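Local coordinates for Udp-n-acetylglucosamine pyrophosphorylase (Trypanosoma brucei, PDB 4BQH), which probably catalyses the final step of UDP-N-acetylglucosamine synthesis, joining N-acetylglucosamine 1-phosphate to UTP with release of diphosphate, at residues T39-N44 and G229-A234; I523-R528 and P532-R537. All coordinates share one frame; numbering follows the deposited sequence.

Interaction 1. Residues T39-N44 and G229-A234; sequences TAQITN and GRICAA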
ATOM      1  N   THR A  39      -3.474  15.717  25.851  1.00 16.84           N
ATOM      2  CA  THR A  39      -2.020  15.639  25.701  1.00 17.91           C
ATOM      3  C   THR A  39      -1.580  14.343  24.997  1.00 17.03           C
ATOM      4  O   THR A  39      -0.771  14.385  24.046  1.00 16.82           O
ATOM      5  CB  THR A  39      -1.309  15.804  27.073  1.00 18.36           C
ATOM      6  OG1 THR A  39      -1.582  17.115  27.611  1.00 19.52           O
ATOM      7  CG2 THR A  39       0.187  15.638  26.921  1.00 20.25           C
ATOM      8  N   ALA A  40      -2.109  13.195  25.438  1.00 15.80           N
ATOM      9  CA  ALA A  40      -1.716  11.922  24.846  1.00 15.35           C
ATOM     10  C   ALA A  40      -2.099  11.913  23.362  1.00 15.58           C
ATOM     11  O   ALA A  40      -1.320  11.472  22.528  1.00 15.75           O
ATOM     12  CB  ALA A  40      -2.374  10.744  25.556  1.00 15.61           C
ATOM     13  N   GLN A  41      -3.291  12.421  23.053  1.00 14.71           N
ATOM     14  CA  GLN A  41      -3.756  12.407  21.658  1.00 14.05           C
ATOM     15  C   GLN A  41      -2.875  13.280  20.779  1.00 13.88           C
ATOM     16  O   GLN A  41      -2.394  12.822  19.751  1.00 13.79           O
ATOM     17  CB  GLN A  41      -5.209  12.837  21.543  1.00 13.95           C
ATOM     18  CG  GLN A  41      -5.718  12.812  20.100  1.00 14.09           C
ATOM     19  CD  GLN A  41      -7.080  13.471  19.936  1.00 14.22           C
ATOM     20  OE1 GLN A  41      -7.480  14.306  20.750  1.00 14.18           O
ATOM     21  NE2 GLN A  41      -7.802  13.100  18.866  1.00 13.78           N
ATOM     22  N   ILE A  42      -2.658  14.522  21.182  1.00 13.16           N
ATOM     23  CA  ILE A  42      -1.886  15.453  20.349  1.00 14.57           C
ATOM     24  C   ILE A  42      -0.431  14.977  20.218  1.00 14.90           C
ATOM     25  O   ILE A  42       0.172  15.112  19.153  1.00 14.94           O
ATOM     26  CB  ILE A  42      -1.976  16.896  20.878  1.00 14.89           C
ATOM     27  CG1 ILE A  42      -3.416  17.415  20.781  1.00 15.51           C
ATOM     28  CG2 ILE A  42      -1.019  17.838  20.154  1.00 14.69           C
ATOM     29  CD1 ILE A  42      -3.653  18.644  21.641  1.00 16.09           C
ATOM     30  N   THR A  43       0.092  14.374  21.283  1.00 15.40           N
ATOM     31  CA  THR A  43       1.457  13.807  21.298  1.00 15.89           C
ATOM     32  C   THR A  43       1.635  12.540  20.450  1.00 16.30           C
ATOM     33  O   THR A  43       2.564  12.452  19.634  1.00 16.92           O
ATOM     34  CB  THR A  43       1.919  13.541  22.762  1.00 16.72           C
ATOM     35  OG1 THR A  43       1.869  14.771  23.497  1.00 16.78           O
ATOM     36  CG2 THR A  43       3.334  13.012  22.800  1.00 17.14           C
ATOM     37  N   ASN A  44       0.751  11.565  20.643  1.00 16.49           N
ATOM     38  CA  ASN A  44       0.906  10.224  20.091  1.00 16.86           C
ATOM     39  C   ASN A  44       0.132   9.963  18.818  1.00 16.47           C
ATOM     40  O   ASN A  44       0.504   9.061  18.058  1.00 16.95           O
ATOM     41  CB  ASN A  44       0.497   9.180  21.121  1.00 18.31           C
ATOM     42  CG  ASN A  44       1.261   9.330  22.414  1.00 20.49           C
ATOM     43  OD1 ASN A  44       2.417   9.770  22.414  1.00 23.15           O
ATOM     44  ND2 ASN A  44       0.616   8.996  23.523  1.00 21.64           N
ATOM     45  N   GLY A 229     -11.851  15.862  26.342  1.00 14.31           N
ATOM     46  CA  GLY A 229     -10.506  15.302  26.368  1.00 14.76           C
ATOM     47  C   GLY A 229     -10.023  14.763  25.022  1.00 14.91           C
ATOM     48  O   GLY A 229      -9.046  14.022  24.967  1.00 14.73           O
ATOM     49  N   ARG A 230     -10.693  15.134  23.941  1.00 13.87           N
ATOM     50  CA  ARG A 230     -10.345  14.562  22.634  1.00 13.90           C
ATOM     51  C   ARG A 230     -10.807  15.446  21.495  1.00 14.09           C
ATOM     52  O   ARG A 230     -11.977  15.836  21.443  1.00 12.79           O
ATOM     53  CB  ARG A 230     -10.946  13.162  22.484  1.00 15.01           C
ATOM     54  CG  ARG A 230     -10.463  12.420  21.241  1.00 15.58           C
ATOM     55  CD  ARG A 230     -10.802  10.938  21.284  1.00 17.15           C
ATOM     56  NE  ARG A 230     -10.242  10.254  20.108  1.00 18.51           N
ATOM     57  CZ  ARG A 230      -8.972   9.861  20.013  1.00 18.90           C
ATOM     58  NH1 ARG A 230      -8.124  10.100  21.011  1.00 17.71           N
ATOM     59  NH2 ARG A 230      -8.553   9.246  18.917  1.00 19.90           N
ATOM     60  N   ILE A 231      -9.887  15.769  20.584  1.00 13.12           N
ATOM     61  CA  ILE A 231     -10.277  16.485  19.379  1.00 14.05           C
ATOM     62  C   ILE A 231     -10.755  15.515  18.319  1.00 13.78           C
ATOM     63  O   ILE A 231     -10.360  14.354  18.283  1.00 13.36           O
ATOM     64  CB  ILE A 231      -9.157  17.382  18.800  1.00 15.86           C
ATOM     65  CG1 ILE A 231      -8.059  16.562  18.147  1.00 16.31           C
ATOM     66  CG2 ILE A 231      -8.601  18.345  19.837  1.00 16.61           C
ATOM     67  CD1 ILE A 231      -7.265  17.378  17.138  1.00 17.54           C
ATOM     68  N   CYS A 232     -11.642  16.008  17.467  1.00 14.46           N
ATOM     69  CA  CYS A 232     -12.085  15.265  16.327  1.00 15.37           C
ATOM     70  C   CYS A 232     -10.900  15.191  15.357  1.00 13.64           C
ATOM     71  O   CYS A 232     -10.317  16.207  14.990  1.00 13.66           O
ATOM     72  CB  CYS A 232     -13.249  15.986  15.659  1.00 18.12           C
ATOM     73  SG  CYS A 232     -13.994  14.871  14.478  1.00 28.27           S
ATOM     74  N   ALA A 233     -10.526  13.972  14.997  1.00 13.02           N
ATOM     75  CA  ALA A 233      -9.449  13.742  14.014  1.00 12.89           C
ATOM     76  C   ALA A 233      -9.725  12.433  13.295  1.00 13.03           C
ATOM     77  O   ALA A 233     -10.465  11.564  13.788  1.00 13.50           O
ATOM     78  CB  ALA A 233      -8.062  13.742  14.678  1.00 12.60           C
ATOM     79  N   ALA A 234      -9.169  12.304  12.095  1.00 12.30           N
ATOM     80  CA  ALA A 234      -9.517  11.171  11.236  1.00 12.51           C
ATOM     81  C   ALA A 234      -8.275  10.748  10.484  1.00 12.01           C
ATOM     82  O   ALA A 234      -7.351  11.544  10.359  1.00 10.97           O
ATOM     83  CB  ALA A 234     -10.604  11.581  10.263  1.00 13.65           C
TER
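Two hydrogen bonds join the side-chain amide of Q41 to the backbone of a single residue, I231. The backbone N of I231 donates to Q41 OE1 at 2.8 Å, lying in the carbonyl plane on a lone pair. In return, Q41 NE2 donates to I231 O at 2.9 Å; this bond is almost straight (N-H...O 175°), and the acceptor lies practically in the amide plane. Gripped through both polar atoms and fixed in its rotation, the amide pairs with the backbone of I231 much as the opposite residue does in a hydrogen-bonded antiparallel pair. The extended Q41 chain, with CG anti to the backbone N (chi1 -179°), carries the amide straight from helix 32-44 to strand 230-234. This strand is the middle one of a three-stranded antiparallel sheet, and the C215-C232 disulfide ties it also to the residue just after strand 213-214.

A stack adds to these bonds. The R230 guanidinium lies nearly parallel to the Q41 amide, their planes 16° apart, with Q41 NE2 over the centre of one guanidinium face and 3.6 Å from R230 CZ. The charged end has its main partner just past the helix segment, where R230 NH2 forms a salt bridge with E45 OE1.

Van der Waals contacts complete the junction. I231 CG1 leans over the amide face opposite to the guanidinium, 3.5 Å from Q41 OE1, and A233 CB stands 4.2 Å from Q41 NE2. I42 and I231 both rest on I23 of helix 21-29, and the A233 side chain lies about 9 Å from the bound inhibitor.

Interaction 2. Residues I523-R528 and P532-R537; sequences IHQLLR and PVIFIR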
ATOM      1  N   ILE A 523      -0.388 -34.600  -9.066  1.00 17.32           N
ATOM      2  CA  ILE A 523      -0.835 -35.564 -10.051  1.00 17.84           C
ATOM      3  C   ILE A 523      -1.506 -36.790  -9.399  1.00 17.31           C
ATOM      4  O   ILE A 523      -2.552 -37.226  -9.875  1.00 17.69           O
ATOM      5  CB  ILE A 523       0.303 -35.971 -11.019  1.00 19.13           C
ATOM      6  CG1 ILE A 523       0.568 -34.809 -11.974  1.00 19.33           C
ATOM      7  CG2 ILE A 523      -0.056 -37.224 -11.812  1.00 18.80           C
ATOM      8  CD1 ILE A 523       1.803 -34.984 -12.830  1.00 21.87           C
ATOM      9  N   HIS A 524      -0.924 -37.285  -8.310  1.00 18.08           N
ATOM     10  CA  HIS A 524      -1.475 -38.434  -7.563  1.00 18.56           C
ATOM     11  C   HIS A 524      -2.875 -38.091  -7.092  1.00 18.73           C
ATOM     12  O   HIS A 524      -3.806 -38.869  -7.283  1.00 18.18           O
ATOM     13  CB  HIS A 524      -0.567 -38.761  -6.390  1.00 21.16           C
ATOM     14  CG  HIS A 524      -0.934 -40.031  -5.652  1.00 23.06           C
ATOM     15  ND1 HIS A 524      -1.657 -40.031  -4.512  1.00 25.83           N
ATOM     16  CD2 HIS A 524      -0.636 -41.359  -5.926  1.00 23.25           C
ATOM     17  CE1 HIS A 524      -1.818 -41.300  -4.086  1.00 24.72           C
ATOM     18  NE2 HIS A 524      -1.204 -42.108  -4.959  1.00 24.83           N
ATOM     19  N   GLN A 525      -3.050 -36.913  -6.499  1.00 17.33           N
ATOM     20  CA  GLN A 525      -4.389 -36.485  -6.026  1.00 17.79           C
ATOM     21  C   GLN A 525      -5.395 -36.390  -7.148  1.00 16.92           C
ATOM     22  O   GLN A 525      -6.536 -36.827  -6.983  1.00 17.14           O
ATOM     23  CB  GLN A 525      -4.318 -35.104  -5.393  1.00 17.83           C
ATOM     24  CG  GLN A 525      -3.617 -35.069  -4.056  1.00 18.72           C
ATOM     25  CD  GLN A 525      -3.429 -33.644  -3.581  1.00 19.58           C
ATOM     26  OE1 GLN A 525      -2.507 -32.941  -4.025  1.00 20.58           O
ATOM     27  NE2 GLN A 525      -4.307 -33.207  -2.686  1.00 18.34           N
ATOM     28  N   LEU A 526      -4.987 -35.778  -8.263  1.00 15.57           N
ATOM     29  CA  LEU A 526      -5.873 -35.549  -9.397  1.00 16.47           C
ATOM     30  C   LEU A 526      -6.342 -36.848 -10.034  1.00 18.06           C
ATOM     31  O   LEU A 526      -7.516 -36.966 -10.418  1.00 16.80           O
ATOM     32  CB  LEU A 526      -5.260 -34.616 -10.445  1.00 16.66           C
ATOM     33  CG  LEU A 526      -5.079 -33.166  -9.993  1.00 16.22           C
ATOM     34  CD1 LEU A 526      -4.288 -32.421 -11.058  1.00 16.55           C
ATOM     35  CD2 LEU A 526      -6.419 -32.476  -9.740  1.00 16.91           C
ATOM     36  N   LEU A 527      -5.436 -37.823 -10.125  1.00 17.21           N
ATOM     37  CA  LEU A 527      -5.805 -39.089 -10.746  1.00 19.29           C
ATOM     38  C   LEU A 527      -6.492 -40.076  -9.806  1.00 18.86           C
ATOM     39  O   LEU A 527      -7.203 -40.962 -10.286  1.00 21.63           O
ATOM     40  CB  LEU A 527      -4.613 -39.755 -11.461  1.00 20.09           C
ATOM     41  CG  LEU A 527      -3.784 -38.922 -12.443  1.00 21.75           C
ATOM     42  CD1 LEU A 527      -2.560 -39.702 -12.913  1.00 22.12           C
ATOM     43  CD2 LEU A 527      -4.598 -38.438 -13.629  1.00 23.26           C
ATOM     44  N   ARG A 528      -6.295 -39.943  -8.496  1.00 18.67           N
ATOM     45  CA  ARG A 528      -6.849 -40.902  -7.527  1.00 19.15           C
ATOM     46  C   ARG A 528      -8.144 -40.424  -6.854  1.00 18.51           C
ATOM     47  O   ARG A 528      -9.107 -41.183  -6.754  1.00 16.89           O
ATOM     48  CB  ARG A 528      -5.831 -41.246  -6.442  1.00 20.95           C
ATOM     49  CG  ARG A 528      -4.507 -41.844  -6.921  1.00 21.89           C
ATOM     50  CD  ARG A 528      -4.707 -42.992  -7.898  1.00 23.25           C
ATOM     51  NE  ARG A 528      -5.438 -44.110  -7.277  1.00 24.99           N
ATOM     52  CZ  ARG A 528      -5.754 -45.253  -7.895  1.00 26.52           C
ATOM     53  NH1 ARG A 528      -5.394 -45.456  -9.165  1.00 27.10           N
ATOM     54  NH2 ARG A 528      -6.440 -46.198  -7.234  1.00 25.43           N
ATOM     55  N   PRO A 532     -11.687 -30.509  -3.895  1.00 15.57           N
ATOM     56  CA  PRO A 532     -12.140 -29.295  -4.594  1.00 15.20           C
ATOM     57  C   PRO A 532     -10.999 -28.302  -4.839  1.00 13.74           C
ATOM     58  O   PRO A 532     -10.967 -27.601  -5.858  1.00 12.83           O
ATOM     59  CB  PRO A 532     -13.130 -28.666  -3.601  1.00 15.56           C
ATOM     60  CG  PRO A 532     -13.556 -29.779  -2.703  1.00 16.35           C
ATOM     61  CD  PRO A 532     -12.413 -30.753  -2.629  1.00 15.83           C
ATOM     62  N   VAL A 533     -10.074 -28.247  -3.894  1.00 13.72           N
ATOM     63  CA  VAL A 533      -8.951 -27.293  -3.972  1.00 13.68           C
ATOM     64  C   VAL A 533      -7.671 -28.020  -3.572  1.00 13.14           C
ATOM     65  O   VAL A 533      -7.551 -28.441  -2.452  1.00 14.24           O
ATOM     66  CB  VAL A 533      -9.159 -26.099  -3.015  1.00 13.72           C
ATOM     67  CG1 VAL A 533      -8.049 -25.070  -3.212  1.00 14.19           C
ATOM     68  CG2 VAL A 533     -10.506 -25.420  -3.248  1.00 12.69           C
ATOM     69  N   ILE A 534      -6.746 -28.157  -4.513  1.00 13.22           N
ATOM     70  CA  ILE A 534      -5.422 -28.737  -4.238  1.00 13.43           C
ATOM     71  C   ILE A 534      -4.645 -27.718  -3.401  1.00 13.60           C
ATOM     72  O   ILE A 534      -4.522 -26.549  -3.804  1.00 13.78           O
ATOM     73  CB  ILE A 534      -4.700 -29.049  -5.573  1.00 14.27           C
ATOM     74  CG1 ILE A 534      -5.425 -30.170  -6.340  1.00 16.54           C
ATOM     75  CG2 ILE A 534      -3.222 -29.384  -5.335  1.00 14.88           C
ATOM     76  CD1 ILE A 534      -5.330 -31.518  -5.666  1.00 17.78           C
ATOM     77  N   PHE A 535      -4.168 -28.140  -2.230  1.00 12.91           N
ATOM     78  CA  PHE A 535      -3.430 -27.274  -1.315  1.00 13.18           C
ATOM     79  C   PHE A 535      -1.920 -27.556  -1.442  1.00 13.59           C
ATOM     80  O   PHE A 535      -1.489 -28.675  -1.220  1.00 13.55           O
ATOM     81  CB  PHE A 535      -3.951 -27.488   0.113  1.00 13.86           C
ATOM     82  CG  PHE A 535      -3.321 -26.599   1.151  1.00 14.55           C
ATOM     83  CD1 PHE A 535      -2.824 -25.330   0.812  1.00 15.17           C
ATOM     84  CD2 PHE A 535      -3.246 -27.010   2.473  1.00 14.70           C
ATOM     85  CE1 PHE A 535      -2.234 -24.526   1.777  1.00 14.97           C
ATOM     86  CE2 PHE A 535      -2.665 -26.199   3.449  1.00 15.95           C
ATOM     87  CZ  PHE A 535      -2.149 -24.956   3.094  1.00 15.76           C
ATOM     88  N   ILE A 536      -1.142 -26.561  -1.866  1.00 13.46           N
ATOM     89  CA  ILE A 536       0.317 -26.742  -2.052  1.00 13.74           C
ATOM     90  C   ILE A 536       1.011 -25.849  -1.018  1.00 14.15           C
ATOM     91  O   ILE A 536       0.830 -24.632  -1.021  1.00 12.99           O
ATOM     92  CB  ILE A 536       0.779 -26.431  -3.502  1.00 14.02           C
ATOM     93  CG1 ILE A 536      -0.032 -27.231  -4.540  1.00 13.19           C
ATOM     94  CG2 ILE A 536       2.292 -26.682  -3.654  1.00 15.06           C
ATOM     95  CD1 ILE A 536       0.359 -27.000  -5.979  1.00 13.30           C
ATOM     96  N   ARG A 537       1.780 -26.465  -0.115  1.00 14.67           N
ATOM     97  CA  ARG A 537       2.472 -25.747   0.965  1.00 16.33           C
ATOM     98  C   ARG A 537       3.815 -26.408   1.237  1.00 17.03           C
ATOM     99  O   ARG A 537       4.034 -27.552   0.810  1.00 16.49           O
ATOM    100  CB  ARG A 537       1.627 -25.604   2.254  1.00 18.57           C
ATOM    101  CG  ARG A 537       1.387 -26.871   3.070  1.00 21.49           C
ATOM    102  CD  ARG A 537       0.489 -27.828   2.305  1.00 25.18           C
ATOM    103  NE  ARG A 537      -0.028 -28.900   3.149  1.00 27.47           N
ATOM    104  CZ  ARG A 537      -0.915 -29.815   2.754  1.00 29.82           C
ATOM    105  NH1 ARG A 537      -1.403 -29.813   1.512  1.00 28.60           N
ATOM    106  NH2 ARG A 537      -1.315 -30.739   3.616  1.00 31.41           N
TER
HETATM  107  O   HOH W   1      -4.585 -30.859  -1.351  1.00 17.16           O
HETATM  108  O   HOH W   2      -0.908 -31.060  -2.510  1.00 17.69           O
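I534 and Q525 meet where a helix packs against a strand in a beta-alpha-beta unit: strand 501-504 leads through helix 519-528 to strand 533-536, which pairs parallel with the first. The nonpolar part of the contact centres on I534 CD1. This methyl sits over one face of the Q525 amide, 3.5 Å from Q525 CD and nearly as close to both polar atoms of the amide, so it meets the flat group broadside. The CG1 branch of I534, which carries this methyl, points back toward the helix, anti to the carbonyl carbon (chi1 -67°), and also takes a looser apolar contact from L526 CD2, at 4.2 Å from I534 CG1. L526 also touches A491 and M495 of helix 485-497 and L467 of helix 448-471.

Polar contact across the segments runs through two waters. One accepts from Q525 NE2 (2.7 Å) and from F535 N (2.9 Å); the other donates to Q525 OE1 (2.9 Å) and to F535 O (2.8 Å). Together they link both ends of the amide to both backbone polar atoms of F535. I534 and I536, the residues flanking F535, bond instead to the backbone of strand 501-504 and the residue after it.

F535 O has a further donor within its own segment: R537 NH1 reaches it at 3.0 Å, with F535 O in the guanidinium plane but the donor 53° above the carbonyl plane.

Both contacts set a helix against a strand, and in each a glutamine amide reaches a strand residue's backbone N-H and C=O. In interaction 1 the bonding is direct, between segments 185 residues apart; in interaction 2 water mediates it, between consecutive elements of one crossover unit. What lies on the amide face also differs: a guanidinium stacks there in 39-44 with 229-234, a methyl group in 523-528 with 532-537. Interaction 1 is partly buried, whereas interaction 2, though farther from the chain's centre, is buried locally against neighbouring helices. They share no element and lie on opposite sides of the chain's centre, their own centres about 53 Å apart.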